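Local coordinates for protein shikimate dehydrogenase (NADP(+)) (Peptoclostridium difficile, PDB 5DZS) that probably catalyses the reversible NADPH-linked reduction of 3-dehydroshikimate to shikimate, a step in the chorismate pathway that leads to the aromatic amino acids, at residues Gly118-Ile123 and Lys174-Leu179; Asp204-Leu209 and Met225-Cys230; Ile114-Lys119 and Thr135-Ser140. One frame throughout, in Å; residues are numbered along the deposited sequence.

How the contacts relate
All three contacts lie in the domain built on the six-stranded parallel sheet, the Rossmann-type nucleotide-binding part of the enzyme. Contact 1 pairs strands 120-124 and 177-180 in the middle of that sheet. Contact 2, its centre about 11 Å from that of contact 1, pairs strand 205-208 with the outermost strand 228-230; since 177-180 and 205-208 are neighbours, the two form one continuous run of four strands. Contact 3 shares G118 and K119 with contact 1 and lies about 9 Å from it, centre to centre, packing the loop before strand 120-124 against the end of helix 128-139. Contacts 1 and 3 both close before contact 2 opens; contact 2 includes the predicted NADP(+)-binding residue L209, with G232 just after it.

Contact 1 (Gly118-Ile123 and Lys174-Leu179); sequences GKVAVI and KGDIIL
D176 reaches across from just before strand 177-180 to the start of strand 120-124. Its CB lies 3.3 Å from V120 O. CG packs beside K119 CB, with chi1 at -64° setting it next to D176's own backbone N. At the tip, OD2 accepts a hydrogen bond from V120 N at 2.9 Å through its anti lone pair, while the K119 side chain runs across that of D176 at about a right angle, K119 CB 3.3 Å from D176 OD2. In return V120 O takes two donors: D176 N, tilted from the carbonyl plane, and I177 N, lying in it at 3.0 Å. Beyond these bonds the chains run as parallel strands, 120-124 and 177-180, at the middle of the six-stranded sheet of a Rossmann-type nucleotide-binding domain. V122 N donates to I177 O, and L179 N to V122 O at 2.9 Å. On one face A121 CB meets I177 CB at 3.9 Å, and I123 and L179 continue the row, both touching F137 of helix 128-139. V122 and I178 point to the other face, where both rest on F203.

Contact 2 (Asp204-Leu209 and Met225-Cys230); sequences DILIDL and MGKKTC
I205 and K228 run alongside each other from the same face of the sheet, I205 CG1 resting 4.1 Å from K228 CB. With CG anti to the backbone N (chi1 -178°), K228 then carries its chain away from the neighbouring strand, and its ammonium makes a weak hydrogen bond to A112 O. On the opposite face L206, whose partner in the ladder is T229, also reaches K227 of the preceding loop and crosses it obliquely, L206 CD1 approaching K227 CB at 4.0 Å. The K227 chain, bent at chi2 (-62°) and again at chi4, brings CD within 3.9 Å of D204 O and delivers NZ to the carbonyls of Q201 and F203.

Between the two faces the backbones form a parallel ladder. K228 N donates to D204 O at 3.2 Å, L206 N to K228 O at 2.8 Å, and D208 N to C230 O at 2.9 Å with an almost straight N-H...O angle of 176°; the bond from C230 N to L206 O is weak. D208 turns its carboxylate away from the edge strand, where N180, I210 N and T216 hold both oxygens.

These strands are the two arms of a right-handed beta-alpha-beta crossover. Its helix 217-224, ended by a Schellman motif with G226 as C-prime residue, covers L206 and D208, while helix 101-111 packs on I207 and C230 from the other face, and strand 177-180 flanks 205-208 on its inner side.

Contact 3 (Ile114-Lys119 and Thr135-Ser140); sequences IDVQGK and TYFIDS
The contact closes one end of the first beta-alpha unit of the Rossmann-type domain: the loop leading into strand 120-124 packs against the last turn of helix 128-139, which follows that strand. V116 makes most of the contact. Its CG1, beside the backbone N, meets the rim of the F137 ring in plane, 3.6 Å from CE1, so that the valine comes to the phenylalanine edge while the two side chains cross at about a right angle. The same methyl lies obliquely to Y136, at 4.3 Å from CE2. F109 of helix 101-111 packs on V116 and meets the Y136 ring as well, adding a further aromatic group to this side.

V116 also opens a type II beta turn that ends at K119, closed by K119 N bonding to V116 O at 3.0 Å, with G118 at the turn position of positive phi. D115 OD1 accepts a weak bond from Q117 N, and K119 NZ bonds weakly back to D115 O.

On the helix side, S140 is the first residue to leave helical geometry. Its OG, turned beside its own backbone N (chi1 -60°), donates to Y136 O at 3.0 Å from above the carbonyl plane; S140 N also bonds to that oxygen. The hydroxyl thereby sits over one face of the Y136 ring, offset toward its rim. A water donates to S140 O at 2.8 Å and, weakly, to D115 OD1.

Between loop and helix the direct grip is therefore chiefly apolar, a methyl against aromatic carbons, whereas the polar groups mostly serve their own segments: the serine adds a second donor to Y136 O, the aspartate bonds only weakly to the turn, and one water bridges the two segments, weakly at the aspartate.

Contact 1 (Gly118-Ile123 and Lys174-Leu179)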
ATOM      1  N   GLY B 118      11.630  26.757  -5.892  1.00 56.15           N
ATOM      2  CA  GLY B 118      12.537  27.819  -6.324  1.00 58.41           C
ATOM      3  C   GLY B 118      13.717  28.120  -5.414  1.00 56.58           C
ATOM      4  O   GLY B 118      14.356  29.166  -5.554  1.00 59.11           O
ATOM      5  N   LYS B 119      14.033  27.207  -4.496  1.00 52.72           N
ATOM      6  CA  LYS B 119      15.140  27.439  -3.569  1.00 50.83           C
ATOM      7  C   LYS B 119      16.438  26.753  -3.988  1.00 46.69           C
ATOM      8  O   LYS B 119      16.493  26.048  -4.993  1.00 46.79           O
ATOM      9  CB  LYS B 119      14.731  27.032  -2.161  1.00 51.17           C
ATOM     10  CG  LYS B 119      13.634  27.926  -1.621  1.00 56.38           C
ATOM     11  CD  LYS B 119      13.334  27.642  -0.168  1.00 57.20           C
ATOM     12  CE  LYS B 119      12.248  28.584   0.332  1.00 62.68           C
ATOM     13  NZ  LYS B 119      11.811  28.241   1.712  1.00 65.81           N
ATOM     14  N   VAL B 120      17.493  27.019  -3.226  1.00 45.99           N
ATOM     15  CA  VAL B 120      18.804  26.428  -3.463  1.00 45.45           C
ATOM     16  C   VAL B 120      19.077  25.538  -2.264  1.00 42.32           C
ATOM     17  O   VAL B 120      18.953  25.981  -1.119  1.00 40.99           O
ATOM     18  CB  VAL B 120      19.917  27.498  -3.572  1.00 48.55           C
ATOM     19  CG1 VAL B 120      21.280  26.842  -3.780  1.00 47.22           C
ATOM     20  CG2 VAL B 120      19.617  28.477  -4.700  1.00 51.71           C
ATOM     21  N   ALA B 121      19.425  24.280  -2.519  1.00 40.95           N
ATOM     22  CA  ALA B 121      19.695  23.336  -1.437  1.00 37.89           C
ATOM     23  C   ALA B 121      20.938  22.517  -1.694  1.00 36.15           C
ATOM     24  O   ALA B 121      21.338  22.279  -2.844  1.00 36.50           O
ATOM     25  CB  ALA B 121      18.504  22.412  -1.222  1.00 36.76           C
ATOM     26  N   VAL B 122      21.541  22.087  -0.594  1.00 35.18           N
ATOM     27  CA  VAL B 122      22.697  21.233  -0.620  1.00 33.81           C
ATOM     28  C   VAL B 122      22.382  20.016   0.233  1.00 31.63           C
ATOM     29  O   VAL B 122      21.890  20.151   1.355  1.00 30.09           O
ATOM     30  CB  VAL B 122      23.940  21.921  -0.037  1.00 36.12           C
ATOM     31  CG1 VAL B 122      25.089  20.926   0.132  1.00 36.13           C
ATOM     32  CG2 VAL B 122      24.350  23.078  -0.922  1.00 37.96           C
ATOM     33  N   ILE B 123      22.637  18.838  -0.324  1.00 32.07           N
ATOM     34  CA  ILE B 123      22.513  17.586   0.418  1.00 30.76           C
ATOM     35  C   ILE B 123      23.922  17.122   0.757  1.00 29.37           C
ATOM     36  O   ILE B 123      24.790  17.050  -0.126  1.00 30.43           O
ATOM     37  CB  ILE B 123      21.852  16.469  -0.405  1.00 30.21           C
ATOM     38  CG1 ILE B 123      20.399  16.828  -0.729  1.00 31.73           C
ATOM     39  CG2 ILE B 123      21.921  15.144   0.368  1.00 30.54           C
ATOM     40  CD1 ILE B 123      19.769  15.950  -1.790  1.00 33.65           C
ATOM     41  N   LYS B 174      26.427  29.353  -1.386  1.00 56.73           N
ATOM     42  CA  LYS B 174      25.464  30.002  -0.514  1.00 60.84           C
ATOM     43  C   LYS B 174      24.077  29.537  -0.974  1.00 59.66           C
ATOM     44  O   LYS B 174      23.787  29.530  -2.170  1.00 63.32           O
ATOM     45  CB  LYS B 174      25.593  31.523  -0.603  1.00 67.45           C
ATOM     46  CG  LYS B 174      27.026  32.022  -0.428  1.00 71.42           C
ATOM     47  CD  LYS B 174      27.179  33.533  -0.580  1.00 78.10           C
ATOM     48  CE  LYS B 174      26.781  34.313   0.668  1.00 80.56           C
ATOM     49  NZ  LYS B 174      25.338  34.234   1.020  1.00 80.08           N
ATOM     50  N   GLY B 175      23.230  29.131  -0.036  1.00 53.11           N
ATOM     51  CA  GLY B 175      21.892  28.673  -0.392  1.00 51.39           C
ATOM     52  C   GLY B 175      20.878  28.797   0.723  1.00 51.34           C
ATOM     53  O   GLY B 175      21.159  29.353   1.782  1.00 56.74           O
ATOM     54  N   ASP B 176      19.688  28.268   0.469  1.00 46.28           N
ATOM     55  CA  ASP B 176      18.593  28.298   1.434  1.00 46.75           C
ATOM     56  C   ASP B 176      18.657  27.156   2.438  1.00 42.13           C
ATOM     57  O   ASP B 176      18.605  27.375   3.646  1.00 43.49           O
ATOM     58  CB  ASP B 176      17.256  28.200   0.693  1.00 46.27           C
ATOM     59  CG  ASP B 176      17.004  29.389  -0.202  1.00 50.54           C
ATOM     60  OD1 ASP B 176      16.712  30.471   0.342  1.00 54.53           O
ATOM     61  OD2 ASP B 176      17.070  29.240  -1.443  1.00 52.56           O
ATOM     62  N   ILE B 177      18.769  25.934   1.922  1.00 42.58           N
ATOM     63  CA  ILE B 177      18.714  24.730   2.740  1.00 39.35           C
ATOM     64  C   ILE B 177      19.949  23.847   2.662  1.00 35.10           C
ATOM     65  O   ILE B 177      20.496  23.618   1.581  1.00 35.85           O
ATOM     66  CB  ILE B 177      17.528  23.849   2.273  1.00 37.70           C
ATOM     67  CG1 ILE B 177      16.197  24.577   2.492  1.00 39.62           C
ATOM     68  CG2 ILE B 177      17.526  22.501   2.985  1.00 36.26           C
ATOM     69  CD1 ILE B 177      15.042  23.974   1.718  1.00 40.43           C
ATOM     70  N   ILE B 178      20.398  23.379   3.820  1.00 36.19           N
ATOM     71  CA  ILE B 178      21.463  22.383   3.877  1.00 34.34           C
ATOM     72  C   ILE B 178      20.901  21.204   4.676  1.00 32.78           C
ATOM     73  O   ILE B 178      20.447  21.349   5.825  1.00 33.53           O
ATOM     74  CB  ILE B 178      22.803  22.933   4.413  1.00 36.84           C
ATOM     75  CG1 ILE B 178      23.907  21.870   4.274  1.00 36.08           C
ATOM     76  CG2 ILE B 178      22.679  23.443   5.843  1.00 39.63           C
ATOM     77  CD1 ILE B 178      25.303  22.415   4.515  1.00 37.56           C
ATOM     78  N   LEU B 179      20.940  20.039   4.046  1.00 29.49           N
ATOM     79  CA  LEU B 179      20.380  18.820   4.619  1.00 29.69           C
ATOM     80  C   LEU B 179      21.477  17.779   4.846  1.00 27.96           C
ATOM     81  O   LEU B 179      22.243  17.437   3.917  1.00 29.39           O
ATOM     82  CB  LEU B 179      19.279  18.307   3.705  1.00 29.76           C
ATOM     83  CG  LEU B 179      18.508  17.049   4.166  1.00 29.66           C
ATOM     84  CD1 LEU B 179      17.083  17.051   3.647  1.00 31.01           C
ATOM     85  CD2 LEU B 179      19.224  15.768   3.772  1.00 29.66           C
TER

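Contact 2 (Asp204-Leu209 and Met225-Cys230)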
ATOM      1  N   ASP B 204      20.221  29.239   5.381  1.00 47.62           N
ATOM      2  CA  ASP B 204      19.138  29.735   6.241  1.00 50.56           C
ATOM      3  C   ASP B 204      18.433  28.640   7.039  1.00 47.24           C
ATOM      4  O   ASP B 204      17.959  28.889   8.151  1.00 47.82           O
ATOM      5  CB  ASP B 204      18.072  30.437   5.393  1.00 54.68           C
ATOM      6  CG  ASP B 204      18.568  31.714   4.752  1.00 61.22           C
ATOM      7  OD1 ASP B 204      19.476  32.372   5.308  1.00 66.31           O
ATOM      8  OD2 ASP B 204      18.022  32.077   3.691  1.00 66.50           O
ATOM      9  N   ILE B 205      18.363  27.438   6.466  1.00 42.89           N
ATOM     10  CA  ILE B 205      17.637  26.320   7.081  1.00 42.21           C
ATOM     11  C   ILE B 205      18.513  25.075   7.126  1.00 38.05           C
ATOM     12  O   ILE B 205      19.145  24.728   6.126  1.00 37.57           O
ATOM     13  CB  ILE B 205      16.374  25.991   6.256  1.00 41.25           C
ATOM     14  CG1 ILE B 205      15.496  27.249   6.105  1.00 45.44           C
ATOM     15  CG2 ILE B 205      15.598  24.839   6.887  1.00 40.64           C
ATOM     16  CD1 ILE B 205      14.352  27.089   5.125  1.00 45.35           C
ATOM     17  N   LEU B 206      18.598  24.453   8.298  1.00 38.03           N
ATOM     18  CA  LEU B 206      19.337  23.211   8.458  1.00 36.59           C
ATOM     19  C   LEU B 206      18.375  22.074   8.728  1.00 33.99           C
ATOM     20  O   LEU B 206      17.529  22.171   9.614  1.00 35.33           O
ATOM     21  CB  LEU B 206      20.327  23.254   9.623  1.00 38.16           C
ATOM     22  CG  LEU B 206      21.642  24.000   9.457  1.00 40.14           C
ATOM     23  CD1 LEU B 206      21.396  25.495   9.408  1.00 42.99           C
ATOM     24  CD2 LEU B 206      22.564  23.637  10.614  1.00 40.83           C
ATOM     25  N   ILE B 207      18.510  20.991   7.973  1.00 35.81           N
ATOM     26  CA  ILE B 207      17.699  19.806   8.202  1.00 35.43           C
ATOM     27  C   ILE B 207      18.642  18.654   8.493  1.00 34.58           C
ATOM     28  O   ILE B 207      19.529  18.352   7.700  1.00 34.00           O
ATOM     29  CB  ILE B 207      16.809  19.469   6.990  1.00 35.07           C
ATOM     30  CG1 ILE B 207      15.858  20.644   6.718  1.00 39.48           C
ATOM     31  CG2 ILE B 207      16.037  18.175   7.239  1.00 34.58           C
ATOM     32  CD1 ILE B 207      15.060  20.508   5.443  1.00 42.49           C
ATOM     33  N   ASP B 208      18.467  18.018   9.644  1.00 32.30           N
ATOM     34  CA  ASP B 208      19.314  16.880   9.992  1.00 32.14           C
ATOM     35  C   ASP B 208      18.447  15.633  10.072  1.00 33.59           C
ATOM     36  O   ASP B 208      17.511  15.596  10.846  1.00 33.65           O
ATOM     37  CB  ASP B 208      20.029  17.140  11.328  1.00 33.83           C
ATOM     38  CG  ASP B 208      21.213  16.200  11.557  1.00 34.38           C
ATOM     39  OD1 ASP B 208      21.386  15.229  10.778  1.00 33.75           O
ATOM     40  OD2 ASP B 208      21.985  16.455  12.505  1.00 41.21           O
ATOM     41  N   LEU B 209      18.753  14.619   9.271  1.00 30.60           N
ATOM     42  CA  LEU B 209      17.954  13.391   9.305  1.00 29.82           C
ATOM     43  C   LEU B 209      18.260  12.558  10.541  1.00 33.27           C
ATOM     44  O   LEU B 209      17.499  11.646  10.889  1.00 31.72           O
ATOM     45  CB  LEU B 209      18.132  12.574   8.028  1.00 30.10           C
ATOM     46  CG  LEU B 209      17.760  13.293   6.726  1.00 31.43           C
ATOM     47  CD1 LEU B 209      17.797  12.342   5.537  1.00 31.74           C
ATOM     48  CD2 LEU B 209      16.404  13.984   6.828  1.00 34.34           C
ATOM     49  N   MET B 225      23.209  30.407  15.690  1.00 68.85           N
ATOM     50  CA  MET B 225      23.173  31.496  14.712  1.00 70.47           C
ATOM     51  C   MET B 225      21.741  31.935  14.415  1.00 69.18           C
ATOM     52  O   MET B 225      21.510  32.725  13.497  1.00 72.06           O
ATOM     53  CB  MET B 225      23.812  31.051  13.403  1.00 71.44           C
ATOM     54  CG  MET B 225      25.249  30.600  13.511  1.00 74.02           C
ATOM     55  SD  MET B 225      25.819  30.074  11.887  1.00 77.75           S
ATOM     56  CE  MET B 225      27.507  29.651  12.258  1.00 79.02           C
ATOM     57  N   GLY B 226      20.784  31.420  15.182  1.00 65.43           N
ATOM     58  CA  GLY B 226      19.382  31.759  14.972  1.00 65.56           C
ATOM     59  C   GLY B 226      18.822  31.208  13.670  1.00 63.90           C
ATOM     60  O   GLY B 226      17.803  31.693  13.175  1.00 63.85           O
ATOM     61  N   LYS B 227      19.478  30.194  13.108  1.00 61.94           N
ATOM     62  CA  LYS B 227      19.006  29.598  11.861  1.00 59.67           C
ATOM     63  C   LYS B 227      17.833  28.695  12.164  1.00 55.65           C
ATOM     64  O   LYS B 227      17.634  28.299  13.312  1.00 57.00           O
ATOM     65  CB  LYS B 227      20.122  28.797  11.173  1.00 60.77           C
ATOM     66  CG  LYS B 227      21.354  29.617  10.800  1.00 65.51           C
ATOM     67  CD  LYS B 227      21.024  30.730   9.810  1.00 68.07           C
ATOM     68  CE  LYS B 227      22.208  31.653   9.539  1.00 73.20           C
ATOM     69  NZ  LYS B 227      23.357  30.974   8.881  1.00 74.43           N
ATOM     70  N   LYS B 228      17.036  28.398  11.141  1.00 52.78           N
ATOM     71  CA  LYS B 228      15.906  27.480  11.288  1.00 51.29           C
ATOM     72  C   LYS B 228      16.476  26.063  11.277  1.00 48.46           C
ATOM     73  O   LYS B 228      17.263  25.723  10.399  1.00 47.82           O
ATOM     74  CB  LYS B 228      14.887  27.687  10.163  1.00 50.02           C
ATOM     75  CG  LYS B 228      13.653  26.803  10.250  1.00 51.03           C
ATOM     76  CD  LYS B 228      12.613  27.212   9.216  1.00 53.17           C
ATOM     77  CE  LYS B 228      11.472  26.207   9.110  1.00 54.28           C
ATOM     78  NZ  LYS B 228      10.802  25.923  10.408  1.00 56.93           N
ATOM     79  N   THR B 229      16.118  25.261  12.276  1.00 47.28           N
ATOM     80  CA  THR B 229      16.599  23.877  12.375  1.00 44.97           C
ATOM     81  C   THR B 229      15.465  22.874  12.505  1.00 45.23           C
ATOM     82  O   THR B 229      14.394  23.191  13.005  1.00 44.71           O
ATOM     83  CB  THR B 229      17.508  23.673  13.598  1.00 46.43           C
ATOM     84  OG1 THR B 229      16.787  23.993  14.799  1.00 47.56           O
ATOM     85  CG2 THR B 229      18.752  24.520  13.489  1.00 47.11           C
ATOM     86  N   CYS B 230      15.730  21.643  12.069  1.00 41.92           N
ATOM     87  CA  CYS B 230      14.754  20.570  12.136  1.00 41.47           C
ATOM     88  C   CYS B 230      15.521  19.264  12.284  1.00 36.72           C
ATOM     89  O   CYS B 230      16.432  19.010  11.486  1.00 36.61           O
ATOM     90  CB  CYS B 230      13.934  20.570  10.851  1.00 42.68           C
ATOM     91  SG  CYS B 230      12.637  19.329  10.782  1.00 48.98           S
TER

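Contact 3 (Ile114-Lys119 and Thr135-Ser140)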
ATOM      1  N   ILE B 114       8.273  24.091   5.391  1.00 42.78           N
ATOM      2  CA  ILE B 114       9.398  24.425   4.527  1.00 42.96           C
ATOM      3  C   ILE B 114       9.038  24.087   3.077  1.00 44.76           C
ATOM      4  O   ILE B 114       8.906  22.909   2.710  1.00 44.09           O
ATOM      5  CB  ILE B 114      10.683  23.669   4.926  1.00 42.88           C
ATOM      6  CG1 ILE B 114      11.079  23.981   6.370  1.00 43.50           C
ATOM      7  CG2 ILE B 114      11.824  24.038   3.985  1.00 43.93           C
ATOM      8  CD1 ILE B 114      12.150  23.061   6.918  1.00 43.67           C
ATOM      9  N   ASP B 115       8.861  25.127   2.261  1.00 50.47           N
ATOM     10  CA  ASP B 115       8.561  24.968   0.843  1.00 52.26           C
ATOM     11  C   ASP B 115       9.890  25.107   0.116  1.00 51.89           C
ATOM     12  O   ASP B 115      10.562  26.125   0.255  1.00 55.94           O
ATOM     13  CB  ASP B 115       7.578  26.053   0.385  1.00 58.97           C
ATOM     14  CG  ASP B 115       7.198  25.934  -1.084  1.00 62.12           C
ATOM     15  OD1 ASP B 115       7.332  24.838  -1.670  1.00 61.58           O
ATOM     16  OD2 ASP B 115       6.746  26.955  -1.650  1.00 69.61           O
ATOM     17  N   VAL B 116      10.274  24.096  -0.655  1.00 47.90           N
ATOM     18  CA  VAL B 116      11.564  24.116  -1.356  1.00 48.19           C
ATOM     19  C   VAL B 116      11.464  24.718  -2.762  1.00 49.13           C
ATOM     20  O   VAL B 116      12.474  24.858  -3.455  1.00 48.32           O
ATOM     21  CB  VAL B 116      12.195  22.700  -1.434  1.00 47.82           C
ATOM     22  CG1 VAL B 116      12.182  22.031  -0.062  1.00 48.68           C
ATOM     23  CG2 VAL B 116      11.469  21.819  -2.432  1.00 48.54           C
ATOM     24  N   GLN B 117      10.243  25.061  -3.171  1.00 50.76           N
ATOM     25  CA  GLN B 117       9.981  25.664  -4.482  1.00 55.63           C
ATOM     26  C   GLN B 117      10.910  26.840  -4.775  1.00 55.95           C
ATOM     27  O   GLN B 117      10.970  27.793  -4.006  1.00 55.14           O
ATOM     28  CB  GLN B 117       8.524  26.147  -4.541  1.00 59.05           C
ATOM     29  CG  GLN B 117       8.147  26.944  -5.785  1.00 66.52           C
ATOM     30  CD  GLN B 117       8.299  26.153  -7.069  1.00 69.43           C
ATOM     31  OE1 GLN B 117       8.163  24.932  -7.078  1.00 70.62           O
ATOM     32  NE2 GLN B 117       8.559  26.852  -8.170  1.00 74.05           N
ATOM     33  N   GLY B 118      11.630  26.757  -5.892  1.00 56.15           N
ATOM     34  CA  GLY B 118      12.537  27.819  -6.324  1.00 58.41           C
ATOM     35  C   GLY B 118      13.717  28.120  -5.414  1.00 56.58           C
ATOM     36  O   GLY B 118      14.356  29.166  -5.554  1.00 59.11           O
ATOM     37  N   LYS B 119      14.033  27.207  -4.496  1.00 52.72           N
ATOM     38  CA  LYS B 119      15.140  27.439  -3.569  1.00 50.83           C
ATOM     39  C   LYS B 119      16.438  26.753  -3.988  1.00 46.69           C
ATOM     40  O   LYS B 119      16.493  26.048  -4.993  1.00 46.79           O
ATOM     41  CB  LYS B 119      14.731  27.032  -2.161  1.00 51.17           C
ATOM     42  CG  LYS B 119      13.634  27.926  -1.621  1.00 56.38           C
ATOM     43  CD  LYS B 119      13.334  27.642  -0.168  1.00 57.20           C
ATOM     44  CE  LYS B 119      12.248  28.584   0.332  1.00 62.68           C
ATOM     45  NZ  LYS B 119      11.811  28.241   1.712  1.00 65.81           N
ATOM     46  N   THR B 135      15.543  13.117  -4.940  1.00 39.97           N
ATOM     47  CA  THR B 135      14.289  12.838  -5.648  1.00 41.30           C
ATOM     48  C   THR B 135      13.182  13.793  -5.174  1.00 41.05           C
ATOM     49  O   THR B 135      12.469  14.393  -5.993  1.00 41.71           O
ATOM     50  CB  THR B 135      13.871  11.361  -5.452  1.00 41.09           C
ATOM     51  OG1 THR B 135      14.948  10.494  -5.843  1.00 45.98           O
ATOM     52  CG2 THR B 135      12.638  11.016  -6.277  1.00 44.99           C
ATOM     53  N   TYR B 136      13.055  13.941  -3.859  1.00 38.05           N
ATOM     54  CA  TYR B 136      12.053  14.833  -3.284  1.00 39.07           C
ATOM     55  C   TYR B 136      12.275  16.286  -3.690  1.00 39.64           C
ATOM     56  O   TYR B 136      11.340  16.954  -4.150  1.00 41.35           O
ATOM     57  CB  TYR B 136      12.033  14.711  -1.755  1.00 37.80           C
ATOM     58  CG  TYR B 136      11.175  15.759  -1.105  1.00 38.37           C
ATOM     59  CD1 TYR B 136       9.799  15.641  -1.094  1.00 40.19           C
ATOM     60  CD2 TYR B 136      11.744  16.881  -0.525  1.00 39.00           C
ATOM     61  CE1 TYR B 136       9.008  16.612  -0.508  1.00 39.87           C
ATOM     62  CE2 TYR B 136      10.966  17.865   0.057  1.00 41.27           C
ATOM     63  CZ  TYR B 136       9.601  17.727   0.067  1.00 41.58           C
ATOM     64  OH  TYR B 136       8.830  18.722   0.653  1.00 46.14           O
ATOM     65  N   PHE B 137      13.497  16.787  -3.506  1.00 37.84           N
ATOM     66  CA  PHE B 137      13.800  18.180  -3.863  1.00 41.40           C
ATOM     67  C   PHE B 137      13.501  18.500  -5.345  1.00 44.12           C
ATOM     68  O   PHE B 137      12.922  19.544  -5.650  1.00 47.71           O
ATOM     69  CB  PHE B 137      15.267  18.547  -3.558  1.00 39.78           C
ATOM     70  CG  PHE B 137      15.580  18.795  -2.096  1.00 38.15           C
ATOM     71  CD1 PHE B 137      14.798  19.631  -1.314  1.00 41.28           C
ATOM     72  CD2 PHE B 137      16.750  18.294  -1.540  1.00 36.68           C
ATOM     73  CE1 PHE B 137      15.133  19.886   0.014  1.00 43.62           C
ATOM     74  CE2 PHE B 137      17.093  18.549  -0.220  1.00 35.83           C
ATOM     75  CZ  PHE B 137      16.288  19.340   0.560  1.00 38.60           C
ATOM     76  N   ILE B 138      13.910  17.614  -6.252  1.00 45.14           N
ATOM     77  CA  ILE B 138      13.692  17.813  -7.695  1.00 49.68           C
ATOM     78  C   ILE B 138      12.208  17.826  -8.049  1.00 49.83           C
ATOM     79  O   ILE B 138      11.762  18.646  -8.853  1.00 51.16           O
ATOM     80  CB  ILE B 138      14.372  16.714  -8.543  1.00 51.19           C
ATOM     81  CG1 ILE B 138      15.897  16.717  -8.344  1.00 51.39           C
ATOM     82  CG2 ILE B 138      14.036  16.890 -10.020  1.00 55.91           C
ATOM     83  CD1 ILE B 138      16.618  17.910  -8.932  1.00 52.63           C
ATOM     84  N   ASP B 139      11.454  16.899  -7.472  1.00 47.94           N
ATOM     85  CA  ASP B 139      10.017  16.840  -7.714  1.00 49.15           C
ATOM     86  C   ASP B 139       9.311  18.072  -7.164  1.00 48.81           C
ATOM     87  O   ASP B 139       8.284  18.490  -7.698  1.00 52.27           O
ATOM     88  CB  ASP B 139       9.409  15.599  -7.062  1.00 48.69           C
ATOM     89  CG  ASP B 139       9.821  14.304  -7.738  1.00 51.95           C
ATOM     90  OD1 ASP B 139      10.419  14.325  -8.844  1.00 55.56           O
ATOM     91  OD2 ASP B 139       9.523  13.243  -7.160  1.00 51.23           O
ATOM     92  N   SER B 140       9.860  18.652  -6.099  1.00 46.87           N
ATOM     93  CA  SER B 140       9.241  19.813  -5.448  1.00 46.23           C
ATOM     94  C   SER B 140       9.633  21.166  -6.045  1.00 47.98           C
ATOM     95  O   SER B 140       9.306  22.205  -5.475  1.00 47.34           O
ATOM     96  CB  SER B 140       9.546  19.802  -3.951  1.00 45.98           C
ATOM     97  OG  SER B 140       9.037  18.633  -3.339  1.00 45.61           O
TER
HETATM   98  O   HOH W   1       6.925  22.428  -3.997  1.00 56.43           O